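PDB 2Q5C: NtrC family transcriptional regulator from Clostridium acetobutylicum ATCC 824, which probably regulates transcription by binding specific DNA sequences and ATP as a whole protein, this piece being its N-terminal region of the propionate catabolism activator family. Local coordinates for residues A8-N13 with S42-G47; V52-S57 with N182-R187; A98-K103 with S136-E141; D129-L134 with G149-D154. All blocks are in the same frame, centred on the assembly; numbering follows the deposited sequence.

Contact 1: A8-N13 with S42-G47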
loop_
_atom_site.group_PDB
_atom_site.type_symbol
_atom_site.label_atom_id
_atom_site.label_comp_id
_atom_site.label_asym_id
_atom_site.label_seq_id
_atom_site.Cartn_x
_atom_site.Cartn_y
_atom_site.Cartn_z
ATOM N N ALA A 8 -3.608 -13.557 -7.154
ATOM C CA ALA A 8 -4.345 -12.291 -7.186
ATOM C C ALA A 8 -3.542 -11.161 -6.598
ATOM O O ALA A 8 -2.985 -11.298 -5.521
ATOM C CB ALA A 8 -5.653 -12.385 -6.445
ATOM N N LEU A 9 -3.510 -10.028 -7.290
ATOM C CA LEU A 9 -2.991 -8.770 -6.745
ATOM C C LEU A 9 -4.163 -7.877 -6.468
ATOM O O LEU A 9 -4.968 -7.630 -7.366
ATOM C CB LEU A 9 -2.022 -8.096 -7.744
ATOM C CG LEU A 9 -1.629 -6.670 -7.319
ATOM C CD1 LEU A 9 -0.727 -6.705 -6.106
ATOM C CD2 LEU A 9 -0.868 -6.019 -8.471
ATOM N N ILE A 10 -4.282 -7.379 -5.232
ATOM C CA ILE A 10 -5.380 -6.489 -4.850
ATOM C C ILE A 10 -4.718 -5.186 -4.417
ATOM O O ILE A 10 -3.921 -5.170 -3.468
ATOM C CB ILE A 10 -6.252 -7.076 -3.717
ATOM C CG1 ILE A 10 -6.766 -8.454 -4.154
ATOM C CG2 ILE A 10 -7.397 -6.088 -3.401
ATOM C CD1 ILE A 10 -7.611 -9.198 -3.084
ATOM N N SER A 11 -4.982 -4.115 -5.161
ATOM C CA SER A 11 -4.230 -2.876 -4.989
ATOM C C SER A 11 -5.080 -1.763 -5.570
ATOM O O SER A 11 -5.979 -2.025 -6.348
ATOM C CB SER A 11 -2.931 -3.011 -5.796
ATOM O OG SER A 11 -2.173 -1.801 -5.807
ATOM N N GLN A 12 -4.775 -0.528 -5.211
ATOM C CA GLN A 12 -5.372 0.623 -5.899
ATOM C C GLN A 12 -4.346 1.316 -6.793
ATOM O O GLN A 12 -4.658 2.357 -7.389
ATOM C CB GLN A 12 -5.937 1.617 -4.893
ATOM C CG GLN A 12 -7.063 1.069 -4.062
ATOM C CD GLN A 12 -7.613 2.116 -3.151
ATOM O OE1 GLN A 12 -6.974 2.506 -2.158
ATOM N NE2 GLN A 12 -8.782 2.607 -3.491
ATOM N N ASN A 13 -3.150 0.746 -6.907
ATOM C CA ASN A 13 -2.050 1.371 -7.637
ATOM C C ASN A 13 -2.115 0.908 -9.092
ATOM O O ASN A 13 -1.833 -0.258 -9.391
ATOM C CB ASN A 13 -0.729 0.970 -6.985
ATOM C CG ASN A 13 0.414 1.825 -7.415
ATOM O OD1 ASN A 13 0.964 1.628 -8.491
ATOM N ND2 ASN A 13 0.781 2.810 -6.571
ATOM N N SER A 42 -10.528 -7.061 1.765
ATOM C CA SER A 42 -10.611 -8.340 2.490
ATOM C C SER A 42 -11.853 -9.131 2.052
ATOM O O SER A 42 -11.782 -10.357 1.950
ATOM C CB SER A 42 -10.577 -8.103 4.004
ATOM O OG SER A 42 -11.781 -7.591 4.498
ATOM N N LYS A 43 -12.950 -8.458 1.737
ATOM C CA LYS A 43 -14.145 -9.159 1.227
ATOM C C LYS A 43 -13.875 -9.790 -0.147
ATOM O O LYS A 43 -14.246 -10.934 -0.427
ATOM C CB LYS A 43 -15.347 -8.217 1.167
ATOM C CG LYS A 43 -16.593 -8.907 0.600
ATOM C CD LYS A 43 -17.805 -8.011 0.699
ATOM C CE LYS A 43 -19.058 -8.719 0.137
ATOM N NZ LYS A 43 -20.295 -7.879 0.402
ATOM N N ILE A 44 -13.197 -9.050 -1.015
ATOM C CA ILE A 44 -12.845 -9.585 -2.334
ATOM C C ILE A 44 -11.856 -10.754 -2.186
ATOM O O ILE A 44 -12.022 -11.799 -2.844
ATOM C CB ILE A 44 -12.265 -8.459 -3.216
ATOM C CG1 ILE A 44 -13.357 -7.465 -3.595
ATOM C CG2 ILE A 44 -11.594 -9.034 -4.476
ATOM C CD1 ILE A 44 -12.799 -6.109 -4.069
ATOM N N ALA A 45 -10.851 -10.617 -1.321
ATOM C CA ALA A 45 -9.912 -11.705 -1.058
ATOM C C ALA A 45 -10.624 -12.954 -0.521
ATOM O O ALA A 45 -10.345 -14.068 -0.965
ATOM C CB ALA A 45 -8.850 -11.264 -0.102
ATOM N N PHE A 46 -11.544 -12.746 0.402
ATOM C CA PHE A 46 -12.281 -13.861 0.978
ATOM C C PHE A 46 -13.048 -14.588 -0.128
ATOM O O PHE A 46 -13.071 -15.822 -0.176
ATOM C CB PHE A 46 -13.230 -13.350 2.067
ATOM C CG PHE A 46 -13.895 -14.445 2.824
ATOM C CD1 PHE A 46 -13.317 -14.923 3.992
ATOM C CD2 PHE A 46 -15.058 -15.039 2.330
ATOM C CE1 PHE A 46 -13.936 -15.993 4.706
ATOM C CE2 PHE A 46 -15.675 -16.098 3.018
ATOM C CZ PHE A 46 -15.097 -16.573 4.192
ATOM N N GLY A 47 -13.630 -13.822 -1.040
ATOM C CA GLY A 47 -14.429 -14.404 -2.146
ATOM C C GLY A 47 -13.567 -15.167 -3.138
ATOM O O GLY A 47 -14.046 -16.079 -3.800
#
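Ile-10 reaches Ala-45 because its CG1 branch stands opposite the carbonyl carbon and beside the backbone N (chi1 -56°), and the chain then runs straight on to CD1 (chi2 177°). That fully extended arm rises from strand 6-11 toward helix 38-48 and ends at the Ala-45 methyl, with Ile-10 CD1 3.8 Å from Ala-45 CB. The same CD1 carbon lies 4.2 Å from Ile-44 CG2, a looser touch. One methyl group therefore meets two consecutive residues of the helix, and the extended arm of Ile-10 bridges the 7.9 Å between the CA atoms of Ile-10 and Ala-45.

Helix 38-48 connects strands 30-35 and 54-58 by passing over strand 6-11, a beta-alpha-beta crossover of a doubly wound alpha/beta domain. Ala-41 and Ile-55 also pack against Ile-10. At Ser-11 the chain makes an ST turn, where Asn-13 N donates to Ser-11 OG at 2.9 Å (164°), and Asn-13 then caps the helix that follows with its OD1 on Leu-16 N.

No hydrogen bond or charge pair joins the two segments; apolar contact between aliphatic groups does, with no directional bond to fix the helix against the strand.

Contact 2: V52-S57 with N182-R187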
loop_
_atom_site.group_PDB
_atom_site.type_symbol
_atom_site.label_atom_id
_atom_site.label_comp_id
_atom_site.label_asym_id
_atom_site.label_seq_id
_atom_site.Cartn_x
_atom_site.Cartn_y
_atom_site.Cartn_z
ATOM N N VAL A 52 -7.852 -19.164 -5.993
ATOM C CA VAL A 52 -6.473 -18.768 -6.278
ATOM C C VAL A 52 -5.516 -19.418 -5.288
ATOM O O VAL A 52 -5.953 -19.893 -4.211
ATOM C CB VAL A 52 -6.263 -17.217 -6.259
ATOM C CG1 VAL A 52 -7.244 -16.551 -7.223
ATOM C CG2 VAL A 52 -6.427 -16.641 -4.857
ATOM N N ASP A 53 -4.231 -19.432 -5.641
ATOM C CA ASP A 53 -3.190 -20.067 -4.793
ATOM C C ASP A 53 -2.586 -19.095 -3.778
ATOM O O ASP A 53 -2.067 -19.509 -2.750
ATOM C CB ASP A 53 -2.084 -20.656 -5.650
ATOM C CG ASP A 53 -2.585 -21.755 -6.544
ATOM O OD1 ASP A 53 -2.795 -22.864 -6.014
ATOM O OD2 ASP A 53 -2.822 -21.523 -7.741
ATOM N N ALA A 54 -2.612 -17.809 -4.073
ATOM C CA ALA A 54 -2.051 -16.813 -3.166
ATOM C C ALA A 54 -2.607 -15.446 -3.520
ATOM O O ALA A 54 -3.061 -15.238 -4.634
ATOM C CB ALA A 54 -0.527 -16.778 -3.287
ATOM N N ILE A 55 -2.527 -14.521 -2.563
ATOM C CA ILE A 55 -2.931 -13.123 -2.725
ATOM C C ILE A 55 -1.739 -12.254 -2.375
ATOM O O ILE A 55 -1.015 -12.549 -1.408
ATOM C CB ILE A 55 -4.115 -12.789 -1.874
ATOM C CG1 ILE A 55 -5.312 -13.636 -2.375
ATOM C CG2 ILE A 55 -4.491 -11.286 -1.999
ATOM C CD1 ILE A 55 -6.452 -13.718 -1.414
ATOM N N ILE A 56 -1.496 -11.210 -3.181
ATOM C CA ILE A 56 -0.488 -10.171 -2.931
ATOM C C ILE A 56 -1.210 -8.850 -2.740
ATOM O O ILE A 56 -2.159 -8.512 -3.476
ATOM C CB ILE A 56 0.528 -10.073 -4.108
ATOM C CG1 ILE A 56 1.316 -11.374 -4.305
ATOM C CG2 ILE A 56 1.436 -8.868 -3.883
ATOM C CD1 ILE A 56 2.160 -11.414 -5.546
ATOM N N SER A 57 -0.763 -8.070 -1.759
ATOM C CA SER A 57 -1.343 -6.746 -1.487
ATOM C C SER A 57 -0.288 -5.942 -0.771
ATOM O O SER A 57 0.813 -6.432 -0.587
ATOM C CB SER A 57 -2.676 -6.834 -0.755
ATOM O OG SER A 57 -2.468 -7.387 0.537
ATOM N N ASN A 182 7.210 -19.110 -3.754
ATOM C CA ASN A 182 7.869 -19.994 -2.781
ATOM C C ASN A 182 6.883 -20.549 -1.766
ATOM O O ASN A 182 6.929 -21.748 -1.423
ATOM C CB ASN A 182 9.002 -19.250 -2.065
ATOM C CG ASN A 182 10.185 -18.977 -2.969
ATOM O OD1 ASN A 182 10.308 -19.554 -4.049
ATOM N ND2 ASN A 182 11.081 -18.091 -2.521
ATOM N N LEU A 183 5.972 -19.714 -1.293
ATOM C CA LEU A 183 4.979 -20.109 -0.306
ATOM C C LEU A 183 4.021 -21.135 -0.881
ATOM O O LEU A 183 3.629 -22.089 -0.184
ATOM C CB LEU A 183 4.176 -18.898 0.173
ATOM C CG LEU A 183 4.243 -18.344 1.593
ATOM C CD1 LEU A 183 5.578 -18.647 2.306
ATOM C CD2 LEU A 183 3.922 -16.843 1.607
ATOM N N ILE A 184 3.634 -20.943 -2.143
ATOM C CA ILE A 184 2.730 -21.884 -2.803
ATOM C C ILE A 184 3.393 -23.254 -2.889
ATOM O O ILE A 184 2.766 -24.270 -2.561
ATOM C CB ILE A 184 2.282 -21.382 -4.192
ATOM C CG1 ILE A 184 1.410 -20.139 -4.045
ATOM C CG2 ILE A 184 1.487 -22.473 -4.952
ATOM C CD1 ILE A 184 1.330 -19.284 -5.352
ATOM N N GLU A 185 4.655 -23.271 -3.302
ATOM C CA GLU A 185 5.409 -24.518 -3.423
ATOM C C GLU A 185 5.496 -25.244 -2.083
ATOM O O GLU A 185 5.339 -26.472 -2.032
ATOM C CB GLU A 185 6.808 -24.263 -3.996
ATOM C CG GLU A 185 7.723 -25.499 -3.997
ATOM C CD GLU A 185 8.976 -25.309 -4.842
ATOM O OE1 GLU A 185 10.095 -25.437 -4.292
ATOM O OE2 GLU A 185 8.846 -25.029 -6.059
ATOM N N VAL A 186 5.735 -24.493 -1.012
ATOM C CA VAL A 186 5.843 -25.066 0.328
ATOM C C VAL A 186 4.505 -25.653 0.767
ATOM O O VAL A 186 4.451 -26.789 1.254
ATOM C CB VAL A 186 6.362 -24.025 1.357
ATOM C CG1 VAL A 186 6.096 -24.479 2.797
ATOM C CG2 VAL A 186 7.850 -23.775 1.146
ATOM N N ARG A 187 3.430 -24.891 0.569
ATOM C CA ARG A 187 2.080 -25.347 0.908
ATOM C C ARG A 187 1.682 -26.628 0.153
ATOM O O ARG A 187 1.017 -27.504 0.722
ATOM C CB ARG A 187 1.056 -24.224 0.681
ATOM C CG ARG A 187 -0.278 -24.414 1.392
ATOM C CD ARG A 187 -0.970 -23.066 1.625
ATOM N NE ARG A 187 -2.338 -23.197 2.135
ATOM C CZ ARG A 187 -3.440 -23.148 1.386
ATOM N NH1 ARG A 187 -3.361 -22.965 0.070
ATOM N NH2 ARG A 187 -4.632 -23.283 1.955
HETATM O O HOH W 1 -1.782 -22.062 -1.920
#
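Ile-184 points the end of its side chain between two neighbours, Asp-53, just before strand 54-58, and Ala-54, its first residue. Its CG1 arm projects from the helix beside the backbone N (chi1 -67°) and delivers the terminal methyl to both at once: Ile-184 CD1 is 3.7 Å from Asp-53 CB and equally 3.7 Å from Ala-54 CB. The other branch comes in alongside Asp-53 alone, with Ile-184 CG2 4.1 Å from Asp-53 CB. Asp-53 thus offers its methylene to the isoleucine, while its carboxylate turns elsewhere and takes the backbone N-H of Lys-6 on OD2.

One turn further on, Arg-187 stretches back toward the same corner without reaching the aspartate directly; Asp-53 OD1 and Arg-187 NH1 remain 6.1 Å apart. A water closes the gap. It donates to Asp-53 O at 2.7 Å and accepts from Arg-187 NH1, also at 2.7 Å, lying at the edge of the guanidinium group and in its plane. A polar bridge therefore runs beside the apolar contact and ties the end of the helix to a main-chain carbonyl.

Helix 170-187, the last in the chain, has returned here to the first sheet. Ile-184 also touches Leu-5 and Ile-7 beside strand 54-58, and Leu-183 leans on Ile-74 of the edge strand 73-76, so the helix spans three strands of the sheet.

Contact 3: A98-K103 with S136-E141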
loop_
_atom_site.group_PDB
_atom_site.type_symbol
_atom_site.label_atom_id
_atom_site.label_comp_id
_atom_site.label_asym_id
_atom_site.label_seq_id
_atom_site.Cartn_x
_atom_site.Cartn_y
_atom_site.Cartn_z
ATOM N N ALA A 98 2.086 16.339 6.503
ATOM C CA ALA A 98 1.729 15.249 7.417
ATOM C C ALA A 98 2.114 13.949 6.741
ATOM O O ALA A 98 1.720 13.730 5.599
ATOM C CB ALA A 98 0.235 15.234 7.713
ATOM N N LEU A 99 2.866 13.115 7.441
ATOM C CA LEU A 99 3.183 11.779 6.929
ATOM C C LEU A 99 2.372 10.812 7.757
ATOM O O LEU A 99 2.540 10.745 8.985
ATOM C CB LEU A 99 4.671 11.534 7.112
ATOM C CG LEU A 99 5.196 10.160 6.676
ATOM C CD1 LEU A 99 4.984 9.948 5.188
ATOM C CD2 LEU A 99 6.666 10.136 7.028
ATOM N N ILE A 100 1.493 10.059 7.096
ATOM C CA ILE A 100 0.577 9.181 7.807
ATOM C C ILE A 100 0.957 7.739 7.521
ATOM O O ILE A 100 1.004 7.317 6.354
ATOM C CB ILE A 100 -0.906 9.463 7.455
ATOM C CG1 ILE A 100 -1.255 10.914 7.855
ATOM C CG2 ILE A 100 -1.839 8.438 8.145
ATOM C CD1 ILE A 100 -2.667 11.344 7.595
ATOM N N ALA A 101 1.267 6.996 8.570
ATOM C CA ALA A 101 1.679 5.603 8.387
ATOM C C ALA A 101 0.780 4.658 9.162
ATOM O O ALA A 101 0.204 5.028 10.179
ATOM C CB ALA A 101 3.098 5.410 8.824
ATOM N N TYR A 102 0.674 3.427 8.669
ATOM C CA TYR A 102 -0.062 2.364 9.339
ATOM C C TYR A 102 0.792 1.723 10.419
ATOM O O TYR A 102 1.841 1.159 10.116
ATOM C CB TYR A 102 -0.439 1.280 8.327
ATOM C CG TYR A 102 -1.335 0.179 8.871
ATOM C CD1 TYR A 102 -2.593 0.482 9.362
ATOM C CD2 TYR A 102 -0.935 -1.168 8.841
ATOM C CE1 TYR A 102 -3.447 -0.495 9.830
ATOM C CE2 TYR A 102 -1.802 -2.172 9.338
ATOM C CZ TYR A 102 -3.051 -1.807 9.815
ATOM O OH TYR A 102 -3.989 -2.725 10.291
ATOM N N LYS A 103 0.318 1.822 11.665
ATOM C CA LYS A 103 0.930 1.202 12.866
ATOM C C LYS A 103 2.310 1.715 13.277
ATOM O O LYS A 103 2.497 2.100 14.438
ATOM C CB LYS A 103 0.861 -0.342 12.818
ATOM C CG LYS A 103 -0.560 -0.848 12.849
ATOM C CD LYS A 103 -0.688 -2.371 12.947
ATOM C CE LYS A 103 -2.149 -2.775 13.037
ATOM N NZ LYS A 103 -2.391 -4.265 13.075
ATOM N N SER A 136 -9.112 14.887 9.685
ATOM C CA SER A 136 -9.566 16.078 10.427
ATOM C C SER A 136 -8.518 16.599 11.373
ATOM O O SER A 136 -8.328 17.819 11.483
ATOM C CB SER A 136 -10.843 15.763 11.202
ATOM O OG SER A 136 -11.920 15.606 10.292
ATOM N N LYS A 137 -7.819 15.713 12.064
ATOM C CA LYS A 137 -6.753 16.139 12.949
ATOM C C LYS A 137 -5.691 16.911 12.180
ATOM O O LYS A 137 -5.207 17.932 12.634
ATOM C CB LYS A 137 -6.129 14.948 13.703
ATOM C CG LYS A 137 -5.275 15.392 14.839
ATOM C CD LYS A 137 -4.713 14.209 15.602
ATOM C CE LYS A 137 -3.948 14.687 16.778
ATOM N NZ LYS A 137 -3.428 13.529 17.572
ATOM N N VAL A 138 -5.278 16.406 11.019
ATOM C CA VAL A 138 -4.316 17.113 10.176
ATOM C C VAL A 138 -4.714 18.569 9.933
ATOM O O VAL A 138 -3.874 19.465 10.094
ATOM C CB VAL A 138 -4.110 16.360 8.831
ATOM C CG1 VAL A 138 -3.206 17.161 7.871
ATOM C CG2 VAL A 138 -3.510 14.971 9.121
ATOM N N LYS A 139 -5.986 18.789 9.580
ATOM C CA LYS A 139 -6.487 20.140 9.272
ATOM C C LYS A 139 -6.308 20.998 10.503
ATOM O O LYS A 139 -5.900 22.150 10.402
ATOM C CB LYS A 139 -7.971 20.156 8.914
ATOM C CG LYS A 139 -8.325 19.539 7.618
ATOM C CD LYS A 139 -9.829 19.571 7.383
ATOM C CE LYS A 139 -10.224 20.624 6.356
ATOM N NZ LYS A 139 -11.533 20.256 5.713
ATOM N N THR A 140 -6.604 20.448 11.689
ATOM C CA THR A 140 -6.527 21.253 12.914
ATOM C C THR A 140 -5.104 21.640 13.262
ATOM O O THR A 140 -4.872 22.597 14.051
ATOM C CB THR A 140 -7.170 20.560 14.153
ATOM O OG1 THR A 140 -6.374 19.429 14.584
ATOM C CG2 THR A 140 -8.574 20.152 13.881
ATOM N N GLU A 141 -4.127 20.909 12.703
ATOM C CA GLU A 141 -2.719 21.202 12.897
ATOM C C GLU A 141 -2.212 22.210 11.872
ATOM O O GLU A 141 -1.015 22.472 11.795
ATOM C CB GLU A 141 -1.874 19.908 12.830
ATOM C CG GLU A 141 -2.173 18.894 13.910
ATOM C CD GLU A 141 -1.736 19.318 15.300
ATOM O OE1 GLU A 141 -0.870 20.215 15.433
ATOM O OE2 GLU A 141 -2.249 18.714 16.267
#
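Strand 96-102 and the last turns of helix 131-140 come closest at Ala-98 and Val-138, whose CA atoms are 6.9 Å apart. The helix belongs to a beta-alpha-beta crossover: it leaves the edge strand 119-125, passes over strand 96-102 and leads into strand 145-148, within a doubly wound alpha/beta domain whose strands run in the order 2-1-3-4.

Val-138 carries the helix side of the contact with both methyl groups. Its CG1 is turned opposite the backbone N (chi1 174°), which leaves CG2 beside that nitrogen, and the resulting fork straddles the methyl of Ala-98. Val-138 CG1 is 3.9 Å from Ala-98 CB, and Val-138 CG2 is 4.0 Å from the same carbon. CG2 has a second neighbour two residues along the strand: Ile-100 CD1 lies 4.0 Å from Val-138 CG2, the two side chains crossing at a slant. All three residues are buried, and Val-146 and Ile-143 pack against Val-138 as well, so its methyls sit among aliphatic groups from the next strand and the loop before it.

At the other end of strand 96-102, Tyr-102 and Lys-103 both reach Asp-63 of the first domain, by a hydrogen bond and a salt bridge.

The helix stops soon after Val-138. Glu-141 is the first residue to leave helical geometry, and just before it the hydroxyl of Thr-140 folds back on the main chain: OG1 donates to Lys-137 O at 2.7 Å, approaching at a C=O...donor angle of 124° and tilted 16° from the carbonyl plane.

Contact 4: D129-L134 with G149-D154. With SO4 (sulfate ion), chain E.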
loop_
_atom_site.group_PDB
_atom_site.type_symbol
_atom_site.label_atom_id
_atom_site.label_comp_id
_atom_site.label_asym_id
_atom_site.label_seq_id
_atom_site.Cartn_x
_atom_site.Cartn_y
_atom_site.Cartn_z
ATOM N N ASP A 129 -11.175 2.586 10.323
ATOM C CA ASP A 129 -12.154 3.475 10.941
ATOM C C ASP A 129 -11.566 4.755 11.554
ATOM O O ASP A 129 -12.318 5.648 11.956
ATOM C CB ASP A 129 -12.986 2.709 11.968
ATOM C CG ASP A 129 -13.938 1.713 11.319
ATOM O OD1 ASP A 129 -14.272 1.860 10.108
ATOM O OD2 ASP A 129 -14.366 0.780 12.046
ATOM N N GLU A 130 -10.243 4.848 11.589
ATOM C CA GLU A 130 -9.550 6.011 12.156
ATOM C C GLU A 130 -9.260 7.065 11.095
ATOM O O GLU A 130 -8.902 8.211 11.423
ATOM C CB GLU A 130 -8.252 5.590 12.824
ATOM C CG GLU A 130 -8.502 4.841 14.133
ATOM C CD GLU A 130 -7.276 4.209 14.736
ATOM O OE1 GLU A 130 -6.156 4.401 14.227
ATOM O OE2 GLU A 130 -7.434 3.487 15.750
ATOM N N ILE A 131 -9.379 6.698 9.830
ATOM C CA ILE A 131 -8.846 7.556 8.749
ATOM C C ILE A 131 -9.498 8.929 8.652
ATOM O O ILE A 131 -8.801 9.949 8.618
ATOM C CB ILE A 131 -8.812 6.825 7.386
ATOM C CG1 ILE A 131 -7.787 5.692 7.462
ATOM C CG2 ILE A 131 -8.461 7.817 6.236
ATOM C CD1 ILE A 131 -7.810 4.703 6.261
ATOM N N THR A 132 -10.822 8.980 8.661
ATOM C CA THR A 132 -11.518 10.263 8.497
ATOM C C THR A 132 -11.169 11.189 9.654
ATOM O O THR A 132 -10.918 12.384 9.445
ATOM C CB THR A 132 -13.031 10.092 8.383
ATOM O OG1 THR A 132 -13.499 9.336 9.505
ATOM C CG2 THR A 132 -13.382 9.359 7.089
ATOM N N THR A 133 -11.100 10.646 10.862
ATOM C CA THR A 133 -10.781 11.460 12.051
ATOM C C THR A 133 -9.348 11.966 11.991
ATOM O O THR A 133 -9.047 13.114 12.331
ATOM C CB THR A 133 -10.980 10.637 13.348
ATOM O OG1 THR A 133 -12.338 10.211 13.412
ATOM C CG2 THR A 133 -10.625 11.448 14.603
ATOM N N LEU A 134 -8.434 11.102 11.575
ATOM C CA LEU A 134 -7.059 11.487 11.450
ATOM C C LEU A 134 -6.844 12.616 10.453
ATOM O O LEU A 134 -6.028 13.512 10.705
ATOM C CB LEU A 134 -6.246 10.253 11.068
ATOM C CG LEU A 134 -4.764 10.425 11.302
ATOM C CD1 LEU A 134 -4.486 10.796 12.772
ATOM C CD2 LEU A 134 -4.065 9.114 10.942
ATOM N N GLY A 149 -0.582 6.323 2.094
ATOM C CA GLY A 149 -1.199 5.424 1.120
ATOM C C GLY A 149 -2.462 5.993 0.495
ATOM O O GLY A 149 -3.035 6.996 0.964
ATOM N N LYS A 150 -2.932 5.337 -0.554
ATOM C CA LYS A 150 -3.993 5.866 -1.401
ATOM C C LYS A 150 -5.322 6.109 -0.688
ATOM O O LYS A 150 -6.002 7.101 -0.969
ATOM C CB LYS A 150 -4.208 4.935 -2.616
ATOM C CG LYS A 150 -5.198 5.438 -3.662
ATOM C CD LYS A 150 -4.776 6.762 -4.265
ATOM C CE LYS A 150 -5.314 6.933 -5.700
ATOM N NZ LYS A 150 -6.814 6.856 -5.798
ATOM N N THR A 151 -5.741 5.216 0.206
ATOM C CA THR A 151 -7.025 5.433 0.872
ATOM C C THR A 151 -6.947 6.706 1.716
ATOM O O THR A 151 -7.893 7.529 1.751
ATOM C CB THR A 151 -7.399 4.229 1.722
ATOM O OG1 THR A 151 -7.303 3.053 0.890
ATOM C CG2 THR A 151 -8.796 4.349 2.255
ATOM N N VAL A 152 -5.820 6.871 2.394
ATOM C CA VAL A 152 -5.596 8.068 3.213
ATOM C C VAL A 152 -5.486 9.325 2.353
ATOM O O VAL A 152 -6.083 10.353 2.708
ATOM C CB VAL A 152 -4.391 7.886 4.117
ATOM C CG1 VAL A 152 -4.070 9.159 4.893
ATOM C CG2 VAL A 152 -4.654 6.753 5.107
ATOM N N THR A 153 -4.721 9.289 1.257
ATOM C CA THR A 153 -4.593 10.514 0.458
ATOM C C THR A 153 -5.898 10.862 -0.201
ATOM O O THR A 153 -6.198 12.060 -0.366
ATOM C CB THR A 153 -3.415 10.476 -0.552
ATOM O OG1 THR A 153 -3.581 9.359 -1.430
ATOM C CG2 THR A 153 -2.089 10.342 0.197
ATOM N N ASP A 154 -6.695 9.857 -0.571
ATOM C CA ASP A 154 -8.035 10.123 -1.114
ATOM C C ASP A 154 -8.890 10.864 -0.096
ATOM O O ASP A 154 -9.592 11.825 -0.462
ATOM C CB ASP A 154 -8.744 8.852 -1.584
ATOM C CG ASP A 154 -8.270 8.375 -2.939
ATOM O OD1 ASP A 154 -7.649 9.158 -3.687
ATOM O OD2 ASP A 154 -8.577 7.199 -3.274
HETATM S S SO4 E . -12.048 -1.573 11.140
HETATM O O1 SO4 E . -12.640 -1.576 12.477
HETATM O O2 SO4 E . -12.992 -2.052 10.131
HETATM O O3 SO4 E . -11.695 -0.186 10.849
HETATM O O4 SO4 E . -10.880 -2.446 11.149
#
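Ile-131 meets Thr-151 and Val-152 with no flat group between them; the carboxylates of Asp-129 and Asp-154 lie at the margins. Asp-154 OD2 turns its syn lone pair, on the side of OD1, to Lys-150 NZ at 3.1 Å, a salt bridge across one helical turn that also includes a weak bond to OD1. Asp-129 has a sulfate nearby, probably from the crystallisation liquor, and Asp-129 N donates to its O3 at 2.9 Å in a bent bond (139°). Sulfate O3 also sits over a face of that carboxylate, 3.0 Å from Asp-129 CG.

The packing itself falls to Ile-131. With CG1 beside the backbone N (chi1 -67°), its extended arm ends against the second helix: Ile-131 CD1 is 3.9 Å from Val-152 CG2. The same methyl stands 4.1 Å from Thr-151 CG2, those two side chains meeting at about a right angle. The second branch adds to the grip on the valine, since Ile-131 CG2 is 4.1 Å from Val-152 CG2.

Two successive helices of the second doubly wound alpha/beta domain, 131-140 and 150-158, are packed together here, with strand 145-148 between them in the chain. Gly-149 is the N-cap of the latter helix. The methyl of Thr-151 faces Ile-131, while its OG1 hydrogen-bonds to Ser-37 OG and Gln-12 OE1 of the first domain. Tyr-64, also of that domain, hydrogen-bonds to the sulfate through its hydroxyl.

Overall arrangement
The chain forms two alike domains, each with a four-stranded parallel sheet in the order 2-1-3-4. Contacts 1 and 2 belong to the first, with centres about 14 Å apart, and use neighbouring strands 6-11 and 54-58. Contacts 3 and 4 lie in the second, about 9 Å apart, and share helix 131-140. Contact 1 closes before the others open, whereas contact 2 encloses 3 and 4, because the final helix returns to the first sheet after the second domain is complete. Contacts 1 and 3 repeat one crossover arrangement with centres about 26 Å apart. Contacts 1 and 4 meet between the domains through Gln-12 and Thr-151, beside a glycerol, probably from the crystallisation liquor, that may mark a pocket.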